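PDB 4CZW: Pab-dependent poly(a)-specific ribonuclease subunit PAN2 from Neurospora crassa, which shortens the poly(A) tails of mRNA as the catalytic exonuclease subunit of the PAN2-PAN3 complex, here represented by its pseudo-ubiquitin-hydrolase and nuclease domains. Local coordinates for residues 78-86 against 140-149; 585-595 against 607-617. All coordinates share one frame; numbering follows the deposited sequence.

Contact 1 of 2, residues 78-86 against 140-149; sequences DPCLLCELG and FLFDKISQDY. With ZN (zinc ion), chain B.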
loop_
_atom_site.group_PDB
_atom_site.type_symbol
_atom_site.label_atom_id
_atom_site.label_comp_id
_atom_site.label_asym_id
_atom_site.label_seq_id
_atom_site.Cartn_x
_atom_site.Cartn_y
_atom_site.Cartn_z
ATOM N N ASP A 78 -14.811 -3.082 5.923
ATOM C CA ASP A 78 -14.294 -3.968 4.888
ATOM C C ASP A 78 -15.295 -4.054 3.740
ATOM O O ASP A 78 -16.412 -4.536 3.929
ATOM C CB ASP A 78 -14.005 -5.357 5.462
ATOM C CG ASP A 78 -13.302 -6.266 4.472
ATOM O OD1 ASP A 78 -12.559 -5.751 3.610
ATOM O OD2 ASP A 78 -13.483 -7.498 4.562
ATOM N N PRO A 79 -14.899 -3.591 2.541
ATOM C CA PRO A 79 -13.570 -3.071 2.193
ATOM C C PRO A 79 -13.284 -1.667 2.724
ATOM O O PRO A 79 -14.198 -0.865 2.908
ATOM C CB PRO A 79 -13.593 -3.068 0.662
ATOM C CG PRO A 79 -15.023 -2.861 0.325
ATOM C CD PRO A 79 -15.798 -3.612 1.373
ATOM N N CYS A 80 -12.005 -1.394 2.968
ATOM C CA CYS A 80 -11.546 -0.097 3.448
ATOM C C CYS A 80 -10.148 0.169 2.903
ATOM O O CYS A 80 -9.158 -0.314 3.454
ATOM C CB CYS A 80 -11.548 -0.056 4.977
ATOM S SG CYS A 80 -10.970 1.491 5.704
ATOM N N LEU A 81 -10.078 0.935 1.820
ATOM C CA LEU A 81 -8.834 1.123 1.077
ATOM C C LEU A 81 -7.738 1.814 1.884
ATOM O O LEU A 81 -6.553 1.578 1.650
ATOM C CB LEU A 81 -9.106 1.914 -0.204
ATOM C CG LEU A 81 -10.035 1.233 -1.210
ATOM C CD1 LEU A 81 -10.203 2.086 -2.458
ATOM C CD2 LEU A 81 -9.516 -0.153 -1.567
ATOM N N LEU A 82 -8.127 2.664 2.828
ATOM C CA LEU A 82 -7.148 3.365 3.651
ATOM C C LEU A 82 -6.454 2.398 4.606
ATOM O O LEU A 82 -5.249 2.501 4.840
ATOM C CB LEU A 82 -7.805 4.503 4.431
ATOM C CG LEU A 82 -6.837 5.397 5.208
ATOM C CD1 LEU A 82 -5.735 5.907 4.295
ATOM C CD2 LEU A 82 -7.576 6.556 5.852
ATOM N N CYS A 83 -7.220 1.461 5.156
ATOM C CA CYS A 83 -6.653 0.407 5.990
ATOM C C CYS A 83 -5.709 -0.462 5.171
ATOM O O CYS A 83 -4.600 -0.775 5.606
ATOM C CB CYS A 83 -7.757 -0.454 6.608
ATOM S SG CYS A 83 -8.431 0.183 8.155
ATOM N N GLU A 84 -6.161 -0.843 3.981
ATOM C CA GLU A 84 -5.354 -1.640 3.069
ATOM C C GLU A 84 -4.095 -0.883 2.660
ATOM O O GLU A 84 -3.040 -1.484 2.460
ATOM C CB GLU A 84 -6.167 -2.029 1.833
ATOM C CG GLU A 84 -7.434 -2.816 2.144
ATOM C CD GLU A 84 -7.144 -4.200 2.696
ATOM O OE1 GLU A 84 -6.058 -4.743 2.406
ATOM O OE2 GLU A 84 -8.005 -4.744 3.420
ATOM N N LEU A 85 -4.210 0.436 2.540
ATOM C CA LEU A 85 -3.060 1.280 2.235
ATOM C C LEU A 85 -2.035 1.224 3.358
ATOM O O LEU A 85 -0.830 1.193 3.110
ATOM C CB LEU A 85 -3.495 2.728 1.993
ATOM C CG LEU A 85 -3.706 3.153 0.538
ATOM C CD1 LEU A 85 -4.193 4.589 0.468
ATOM C CD2 LEU A 85 -2.422 2.991 -0.255
ATOM N N GLY A 86 -2.521 1.209 4.595
ATOM C CA GLY A 86 -1.654 1.111 5.752
ATOM C C GLY A 86 -0.919 -0.214 5.785
ATOM O O GLY A 86 0.254 -0.272 6.153
ATOM N N PHE A 140 -9.571 8.341 -7.473
ATOM C CA PHE A 140 -10.446 7.436 -6.735
ATOM C C PHE A 140 -9.937 7.193 -5.317
ATOM O O PHE A 140 -10.710 7.216 -4.360
ATOM C CB PHE A 140 -10.583 6.104 -7.478
ATOM C CG PHE A 140 -11.588 5.166 -6.869
ATOM C CD1 PHE A 140 -12.941 5.326 -7.114
ATOM C CD2 PHE A 140 -11.177 4.118 -6.061
ATOM C CE1 PHE A 140 -13.868 4.463 -6.559
ATOM C CE2 PHE A 140 -12.100 3.251 -5.504
ATOM C CZ PHE A 140 -13.447 3.424 -5.754
ATOM N N LEU A 141 -8.633 6.961 -5.188
ATOM C CA LEU A 141 -8.030 6.691 -3.887
ATOM C C LEU A 141 -8.082 7.905 -2.967
ATOM O O LEU A 141 -8.506 7.796 -1.818
ATOM C CB LEU A 141 -6.581 6.228 -4.050
ATOM C CG LEU A 141 -6.379 4.736 -4.317
ATOM C CD1 LEU A 141 -4.899 4.401 -4.397
ATOM C CD2 LEU A 141 -7.059 3.912 -3.235
ATOM N N PHE A 142 -7.649 9.056 -3.475
ATOM C CA PHE A 142 -7.637 10.287 -2.692
ATOM C C PHE A 142 -9.024 10.643 -2.167
ATOM O O PHE A 142 -9.160 11.202 -1.080
ATOM C CB PHE A 142 -7.081 11.445 -3.524
ATOM C CG PHE A 142 -5.592 11.609 -3.415
ATOM C CD1 PHE A 142 -4.738 10.610 -3.850
ATOM C CD2 PHE A 142 -5.046 12.766 -2.882
ATOM C CE1 PHE A 142 -3.367 10.758 -3.751
ATOM C CE2 PHE A 142 -3.677 12.919 -2.781
ATOM C CZ PHE A 142 -2.837 11.914 -3.216
ATOM N N ASP A 143 -10.051 10.310 -2.942
ATOM C CA ASP A 143 -11.428 10.560 -2.535
ATOM C C ASP A 143 -11.872 9.564 -1.469
ATOM O O ASP A 143 -12.482 9.941 -0.470
ATOM C CB ASP A 143 -12.366 10.491 -3.742
ATOM C CG ASP A 143 -13.815 10.738 -3.368
ATOM O OD1 ASP A 143 -14.063 11.501 -2.411
ATOM O OD2 ASP A 143 -14.707 10.168 -4.033
ATOM N N LYS A 144 -11.556 8.292 -1.686
ATOM C CA LYS A 144 -11.985 7.232 -0.783
ATOM C C LYS A 144 -11.292 7.304 0.576
ATOM O O LYS A 144 -11.941 7.182 1.613
ATOM C CB LYS A 144 -11.741 5.861 -1.421
ATOM C CG LYS A 144 -12.755 5.498 -2.493
ATOM C CD LYS A 144 -14.157 5.423 -1.912
ATOM C CE LYS A 144 -15.190 5.077 -2.972
ATOM N NZ LYS A 144 -16.565 5.029 -2.399
ATOM N N ILE A 145 -9.979 7.504 0.571
ATOM C CA ILE A 145 -9.225 7.539 1.818
ATOM C C ILE A 145 -9.514 8.809 2.611
ATOM O O ILE A 145 -9.264 8.867 3.814
ATOM C CB ILE A 145 -7.705 7.428 1.571
ATOM C CG1 ILE A 145 -7.166 8.703 0.918
ATOM C CG2 ILE A 145 -7.392 6.205 0.725
ATOM C CD1 ILE A 145 -5.667 8.697 0.719
ATOM N N SER A 146 -10.043 9.823 1.935
ATOM C CA SER A 146 -10.398 11.071 2.597
ATOM C C SER A 146 -11.601 10.868 3.512
ATOM O O SER A 146 -11.645 11.400 4.621
ATOM C CB SER A 146 -10.694 12.165 1.568
ATOM O OG SER A 146 -10.918 13.414 2.200
ATOM N N GLN A 147 -12.571 10.091 3.042
ATOM C CA GLN A 147 -13.767 9.812 3.827
ATOM C C GLN A 147 -13.537 8.629 4.765
ATOM O O GLN A 147 -14.225 8.486 5.776
ATOM C CB GLN A 147 -14.966 9.550 2.910
ATOM C CG GLN A 147 -14.867 8.279 2.084
ATOM C CD GLN A 147 -15.968 8.173 1.045
ATOM O OE1 GLN A 147 -16.215 9.114 0.290
ATOM N NE2 GLN A 147 -16.637 7.027 1.006
ATOM N N ASP A 148 -12.565 7.785 4.428
ATOM C CA ASP A 148 -12.170 6.688 5.305
ATOM C C ASP A 148 -11.465 7.229 6.543
ATOM O O ASP A 148 -11.611 6.693 7.642
ATOM C CB ASP A 148 -11.255 5.702 4.573
ATOM C CG ASP A 148 -12.008 4.806 3.609
ATOM O OD1 ASP A 148 -13.235 4.648 3.776
ATOM O OD2 ASP A 148 -11.369 4.252 2.689
ATOM N N TYR A 149 -10.701 8.299 6.351
ATOM C CA TYR A 149 -9.919 8.896 7.425
ATOM C C TYR A 149 -10.804 9.534 8.490
ATOM O O TYR A 149 -10.466 9.530 9.673
ATOM C CB TYR A 149 -8.953 9.935 6.851
ATOM C CG TYR A 149 -8.050 10.584 7.876
ATOM C CD1 TYR A 149 -6.863 9.979 8.266
ATOM C CD2 TYR A 149 -8.381 11.808 8.445
ATOM C CE1 TYR A 149 -6.032 10.573 9.201
ATOM C CE2 TYR A 149 -7.557 12.408 9.379
ATOM C CZ TYR A 149 -6.385 11.786 9.752
ATOM O OH TYR A 149 -5.561 12.381 10.682
HETATM ZN ZN ZN B . -10.218 1.629 7.868
HETATM O O HOH W 1 -12.685 2.687 1.217
#
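The zinc site of the Pan2 pseudoprotease, built from three cysteines and a histidine, meets a neighbouring helix where Cys80 SG lies 4.1 Å from Asp148 CG. That sulfur and the SG of Cys83 both bind the zinc ion, whose set is completed by His70 and Cys75. Cys80 is also the N-cap of helix 81-94, whose first turns, 81-86, cross residues 140-149 nearly at right angles (-99°). A water links the helix start to the aspartate: it accepts from Leu81 N at 3.2 Å and donates to Asp148 OD2. The carboxylate thus stands before the opening turn of the helix, a setting likely to favour its negative charge.

In this ubiquitin-hydrolase-like domain, predicted to be a catalytically inactive scaffold, the zinc-bearing turn is seated by leucines. Leu81 enters as a knob into a hole of Phe140, Leu141, Lys144 and Asp148, its CD1 3.7 Å from Leu141 CD2. Leu82 swings CG opposite its backbone N (chi1 -174°) and divides its methyls. Leu82 CD1 lies 3.7 Å from Ile145 CB, their side chains crossing at about a right angle, while Leu82 CD2 comes 3.6 Å from Tyr149 N. An alanine at Leu82 would probably open a gap between Ile145 and Tyr149, leaving the zinc-bearing turn less firmly seated. Leu85 CD1 reaches Ile145 CG2 at 3.6 Å; Ala67 of helix 61-71 touches Leu82 and Leu85.

Contact 2 of 2, residues 585-595 against 607-617; sequences LAFLAWYLLKE and DAQTALKLYRK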
loop_
_atom_site.group_PDB
_atom_site.type_symbol
_atom_site.label_atom_id
_atom_site.label_comp_id
_atom_site.label_asym_id
_atom_site.label_seq_id
_atom_site.Cartn_x
_atom_site.Cartn_y
_atom_site.Cartn_z
ATOM N N LEU A 585 6.671 -31.548 7.902
ATOM C CA LEU A 585 6.098 -31.448 9.239
ATOM C C LEU A 585 5.705 -32.827 9.757
ATOM O O LEU A 585 5.850 -33.123 10.943
ATOM C CB LEU A 585 4.880 -30.521 9.234
ATOM C CG LEU A 585 4.110 -30.389 10.552
ATOM C CD1 LEU A 585 4.900 -29.571 11.564
ATOM C CD2 LEU A 585 2.729 -29.789 10.325
ATOM N N ALA A 586 5.212 -33.666 8.852
ATOM C CA ALA A 586 4.762 -35.007 9.203
ATOM C C ALA A 586 5.926 -35.896 9.625
ATOM O O ALA A 586 5.811 -36.673 10.573
ATOM C CB ALA A 586 4.014 -35.634 8.037
ATOM N N PHE A 587 7.045 -35.779 8.919
ATOM C CA PHE A 587 8.219 -36.589 9.218
ATOM C C PHE A 587 8.839 -36.186 10.552
ATOM O O PHE A 587 9.239 -37.041 11.343
ATOM C CB PHE A 587 9.257 -36.475 8.100
ATOM C CG PHE A 587 10.416 -37.419 8.252
ATOM C CD1 PHE A 587 10.346 -38.708 7.753
ATOM C CD2 PHE A 587 11.575 -37.017 8.897
ATOM C CE1 PHE A 587 11.410 -39.580 7.893
ATOM C CE2 PHE A 587 12.641 -37.882 9.040
ATOM C CZ PHE A 587 12.559 -39.165 8.537
ATOM N N LEU A 588 8.920 -34.881 10.794
ATOM C CA LEU A 588 9.460 -34.369 12.048
ATOM C C LEU A 588 8.593 -34.795 13.228
ATOM O O LEU A 588 9.102 -35.109 14.302
ATOM C CB LEU A 588 9.581 -32.845 12.002
ATOM C CG LEU A 588 10.668 -32.264 11.096
ATOM C CD1 LEU A 588 10.623 -30.745 11.108
ATOM C CD2 LEU A 588 12.040 -32.763 11.523
ATOM N N ALA A 589 7.281 -34.809 13.019
ATOM C CA ALA A 589 6.348 -35.228 14.058
ATOM C C ALA A 589 6.444 -36.731 14.298
ATOM O O ALA A 589 6.255 -37.205 15.417
ATOM C CB ALA A 589 4.927 -34.839 13.684
ATOM N N TRP A 590 6.741 -37.478 13.240
ATOM C CA TRP A 590 6.827 -38.930 13.326
ATOM C C TRP A 590 8.131 -39.390 13.970
ATOM O O TRP A 590 8.160 -40.393 14.682
ATOM C CB TRP A 590 6.683 -39.552 11.934
ATOM C CG TRP A 590 6.901 -41.035 11.907
ATOM C CD1 TRP A 590 6.061 -41.997 12.390
ATOM C CD2 TRP A 590 8.028 -41.729 11.355
ATOM N NE1 TRP A 590 6.598 -43.244 12.180
ATOM C CE2 TRP A 590 7.805 -43.107 11.545
ATOM C CE3 TRP A 590 9.204 -41.317 10.722
ATOM C CZ2 TRP A 590 8.714 -44.075 11.125
ATOM C CZ3 TRP A 590 10.107 -42.282 10.306
ATOM C CH2 TRP A 590 9.856 -43.644 10.509
ATOM N N TYR A 591 9.205 -38.649 13.722
ATOM C CA TYR A 591 10.530 -39.057 14.176
ATOM C C TYR A 591 10.882 -38.491 15.549
ATOM O O TYR A 591 11.606 -39.122 16.317
ATOM C CB TYR A 591 11.587 -38.635 13.153
ATOM C CG TYR A 591 12.966 -39.189 13.434
ATOM C CD1 TYR A 591 13.286 -40.500 13.111
ATOM C CD2 TYR A 591 13.949 -38.400 14.017
ATOM C CE1 TYR A 591 14.543 -41.013 13.364
ATOM C CE2 TYR A 591 15.210 -38.903 14.274
ATOM C CZ TYR A 591 15.501 -40.210 13.945
ATOM O OH TYR A 591 16.754 -40.719 14.196
ATOM N N LEU A 592 10.369 -37.305 15.855
ATOM C CA LEU A 592 10.716 -36.633 17.104
ATOM C C LEU A 592 9.611 -36.739 18.153
ATOM O O LEU A 592 9.878 -36.668 19.351
ATOM C CB LEU A 592 11.040 -35.161 16.843
ATOM C CG LEU A 592 12.157 -34.877 15.835
ATOM C CD1 LEU A 592 12.357 -33.381 15.664
ATOM C CD2 LEU A 592 13.454 -35.550 16.261
ATOM N N LEU A 593 8.373 -36.908 17.700
ATOM C CA LEU A 593 7.237 -36.977 18.614
ATOM C C LEU A 593 6.559 -38.343 18.581
ATOM O O LEU A 593 5.671 -38.617 19.389
ATOM C CB LEU A 593 6.214 -35.888 18.281
ATOM C CG LEU A 593 6.690 -34.436 18.329
ATOM C CD1 LEU A 593 5.606 -33.503 17.809
ATOM C CD2 LEU A 593 7.095 -34.052 19.742
ATOM N N LYS A 594 6.988 -39.191 17.648
ATOM C CA LYS A 594 6.367 -40.495 17.421
ATOM C C LYS A 594 4.862 -40.370 17.196
ATOM O O LYS A 594 4.075 -41.122 17.772
ATOM C CB LYS A 594 6.640 -41.443 18.595
ATOM C CG LYS A 594 8.020 -42.078 18.587
ATOM C CD LYS A 594 8.874 -41.569 19.735
ATOM C CE LYS A 594 10.147 -42.386 19.877
ATOM N NZ LYS A 594 11.034 -41.856 20.951
ATOM N N GLU A 595 4.468 -39.418 16.356
ATOM C CA GLU A 595 3.057 -39.179 16.078
ATOM C C GLU A 595 2.739 -39.283 14.590
ATOM O O GLU A 595 3.555 -38.922 13.742
ATOM C CB GLU A 595 2.634 -37.801 16.594
ATOM C CG GLU A 595 2.779 -37.613 18.094
ATOM C CD GLU A 595 2.268 -36.264 18.560
ATOM O OE1 GLU A 595 1.584 -35.581 17.767
ATOM O OE2 GLU A 595 2.550 -35.884 19.715
ATOM N N ASP A 607 -1.817 -28.698 13.424
ATOM C CA ASP A 607 -0.529 -28.467 12.779
ATOM C C ASP A 607 0.254 -27.355 13.471
ATOM O O ASP A 607 1.484 -27.359 13.474
ATOM C CB ASP A 607 -0.724 -28.128 11.300
ATOM C CG ASP A 607 -1.168 -29.323 10.479
ATOM O OD1 ASP A 607 -1.679 -30.299 11.069
ATOM O OD2 ASP A 607 -1.007 -29.287 9.241
ATOM N N ALA A 608 -0.466 -26.403 14.055
ATOM C CA ALA A 608 0.166 -25.329 14.812
ATOM C C ALA A 608 0.718 -25.870 16.124
ATOM O O ALA A 608 1.828 -25.529 16.532
ATOM C CB ALA A 608 -0.820 -24.202 15.069
ATOM N N GLN A 609 -0.071 -26.718 16.779
ATOM C CA GLN A 609 0.345 -27.366 18.016
ATOM C C GLN A 609 1.521 -28.303 17.776
ATOM O O GLN A 609 2.407 -28.431 18.620
ATOM C CB GLN A 609 -0.823 -28.138 18.634
ATOM C CG GLN A 609 -1.944 -27.259 19.162
ATOM C CD GLN A 609 -3.191 -28.052 19.503
ATOM O OE1 GLN A 609 -3.470 -29.083 18.891
ATOM N NE2 GLN A 609 -3.946 -27.574 20.483
ATOM N N THR A 610 1.521 -28.958 16.617
ATOM C CA THR A 610 2.595 -29.872 16.243
ATOM C C THR A 610 3.925 -29.135 16.126
ATOM O O THR A 610 4.942 -29.580 16.662
ATOM C CB THR A 610 2.293 -30.581 14.909
ATOM O OG1 THR A 610 1.090 -31.351 15.036
ATOM C CG2 THR A 610 3.440 -31.500 14.518
ATOM N N ALA A 611 3.907 -28.007 15.423
ATOM C CA ALA A 611 5.102 -27.189 15.244
ATOM C C ALA A 611 5.613 -26.670 16.583
ATOM O O ALA A 611 6.820 -26.585 16.805
ATOM C CB ALA A 611 4.813 -26.031 14.301
ATOM N N LEU A 612 4.685 -26.326 17.471
ATOM C CA LEU A 612 5.039 -25.851 18.802
ATOM C C LEU A 612 5.716 -26.959 19.604
ATOM O O LEU A 612 6.695 -26.716 20.309
ATOM C CB LEU A 612 3.802 -25.341 19.540
ATOM C CG LEU A 612 4.044 -24.788 20.946
ATOM C CD1 LEU A 612 5.017 -23.621 20.901
ATOM C CD2 LEU A 612 2.734 -24.374 21.602
ATOM N N LYS A 613 5.186 -28.173 19.490
ATOM C CA LYS A 613 5.778 -29.335 20.144
ATOM C C LYS A 613 7.179 -29.602 19.611
ATOM O O LYS A 613 8.092 -29.933 20.369
ATOM C CB LYS A 613 4.901 -30.575 19.946
ATOM C CG LYS A 613 3.597 -30.561 20.725
ATOM C CD LYS A 613 2.799 -31.829 20.458
ATOM C CE LYS A 613 1.561 -31.900 21.334
ATOM N NZ LYS A 613 0.783 -33.145 21.086
ATOM N N LEU A 614 7.340 -29.457 18.299
ATOM C CA LEU A 614 8.628 -29.673 17.651
ATOM C C LEU A 614 9.668 -28.664 18.122
ATOM O O LEU A 614 10.841 -29.001 18.284
ATOM C CB LEU A 614 8.478 -29.602 16.130
ATOM C CG LEU A 614 7.778 -30.787 15.464
ATOM C CD1 LEU A 614 7.558 -30.513 13.987
ATOM C CD2 LEU A 614 8.585 -32.061 15.658
ATOM N N TYR A 615 9.237 -27.425 18.340
ATOM C CA TYR A 615 10.142 -26.388 18.818
ATOM C C TYR A 615 10.562 -26.647 20.261
ATOM O O TYR A 615 11.696 -26.362 20.645
ATOM C CB TYR A 615 9.503 -25.004 18.704
ATOM C CG TYR A 615 10.360 -23.908 19.298
ATOM C CD1 TYR A 615 11.496 -23.456 18.638
ATOM C CD2 TYR A 615 10.041 -23.334 20.522
ATOM C CE1 TYR A 615 12.288 -22.461 19.178
ATOM C CE2 TYR A 615 10.828 -22.337 21.069
ATOM C CZ TYR A 615 11.949 -21.904 20.393
ATOM O OH TYR A 615 12.736 -20.913 20.933
ATOM N N ARG A 616 9.641 -27.179 21.058
ATOM C CA ARG A 616 9.939 -27.496 22.450
ATOM C C ARG A 616 10.956 -28.628 22.534
ATOM O O ARG A 616 11.827 -28.626 23.404
ATOM C CB ARG A 616 8.663 -27.865 23.210
ATOM C CG ARG A 616 7.690 -26.708 23.379
ATOM C CD ARG A 616 8.394 -25.475 23.924
ATOM N NE ARG A 616 7.478 -24.353 24.108
ATOM C CZ ARG A 616 7.864 -23.115 24.406
ATOM N NH1 ARG A 616 9.153 -22.836 24.548
ATOM N NH2 ARG A 616 6.962 -22.155 24.555
ATOM N N LYS A 617 10.846 -29.589 21.622
ATOM C CA LYS A 617 11.829 -30.661 21.516
ATOM C C LYS A 617 13.187 -30.094 21.125
ATOM O O LYS A 617 14.225 -30.547 21.608
ATOM C CB LYS A 617 11.381 -31.709 20.497
ATOM C CG LYS A 617 10.298 -32.644 21.002
ATOM C CD LYS A 617 10.796 -33.464 22.181
ATOM C CE LYS A 617 9.730 -34.421 22.681
ATOM N NZ LYS A 617 10.197 -35.193 23.866
#
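Leu614 and Leu585 form the apolar centre, each a knob in a hole of the opposite helix, with their CD1 methyls 3.7 Å apart. Leu614 sits among Leu585, Leu588, Ala589 and Leu592; its CD1 also reaches Leu588 CB, and its CD2 lies by the backbone carbonyl of Leu588. In return Leu585 fits among Asp607, Thr610, Ala611 and Leu614. Its CG lies opposite the backbone N (chi1 176°), which brings the two methyls up to helix 604-623: CD1 goes to Thr610 and Leu614, whereas Leu585 CD2 comes 3.9 Å from Asp607 OD2.

This pairing belongs to the DEDD exonuclease domain. Asp607 stands near Asp445 and, by similarity, joins it, Glu447 and Asp554 in holding the catalytic divalent metals; helices 585-592 and 607-617, inclined at 52°, thus bring Leu585 against a probable metal ligand. Next outward, Thr610 turns its CG2 to Ala589 CB at 3.7 Å and gives its OG1 to a hydrogen bond with Glu606 O.

Further along the chain, Leu593 spans the lysines: Leu593 CD1 meets Lys613 CB at 3.7 Å, and its CD2 lies against Lys617 CG. Lys594 then takes a positive phi, and the chain turns so that Glu595 N bonds back to Ala589 O at 3.0 Å. At the rim the extended side chains of Glu595 and Lys613 meet roughly at right angles in a salt bridge, OE2 to NZ 3.5 Å.

In the fold
Followed from the N terminus, the chain makes its two closures in series, one inside each domain. Contact 1 comes first: it joins the start of helix 81-94 to the C-terminal part of helix 130-149, closing an excursion of 53 residues, about half of them helical, within the pseudoprotease domain. The chain then completes that domain and enters the nuclease before contact 2 opens. There only 11 residues separate 585-595 from 607-617, so a short connection joins two successive helices near the C-terminal end. The closures neither nest nor cross. Their centres lie about 42 Å apart and they do not touch, each tying helices within its own domain.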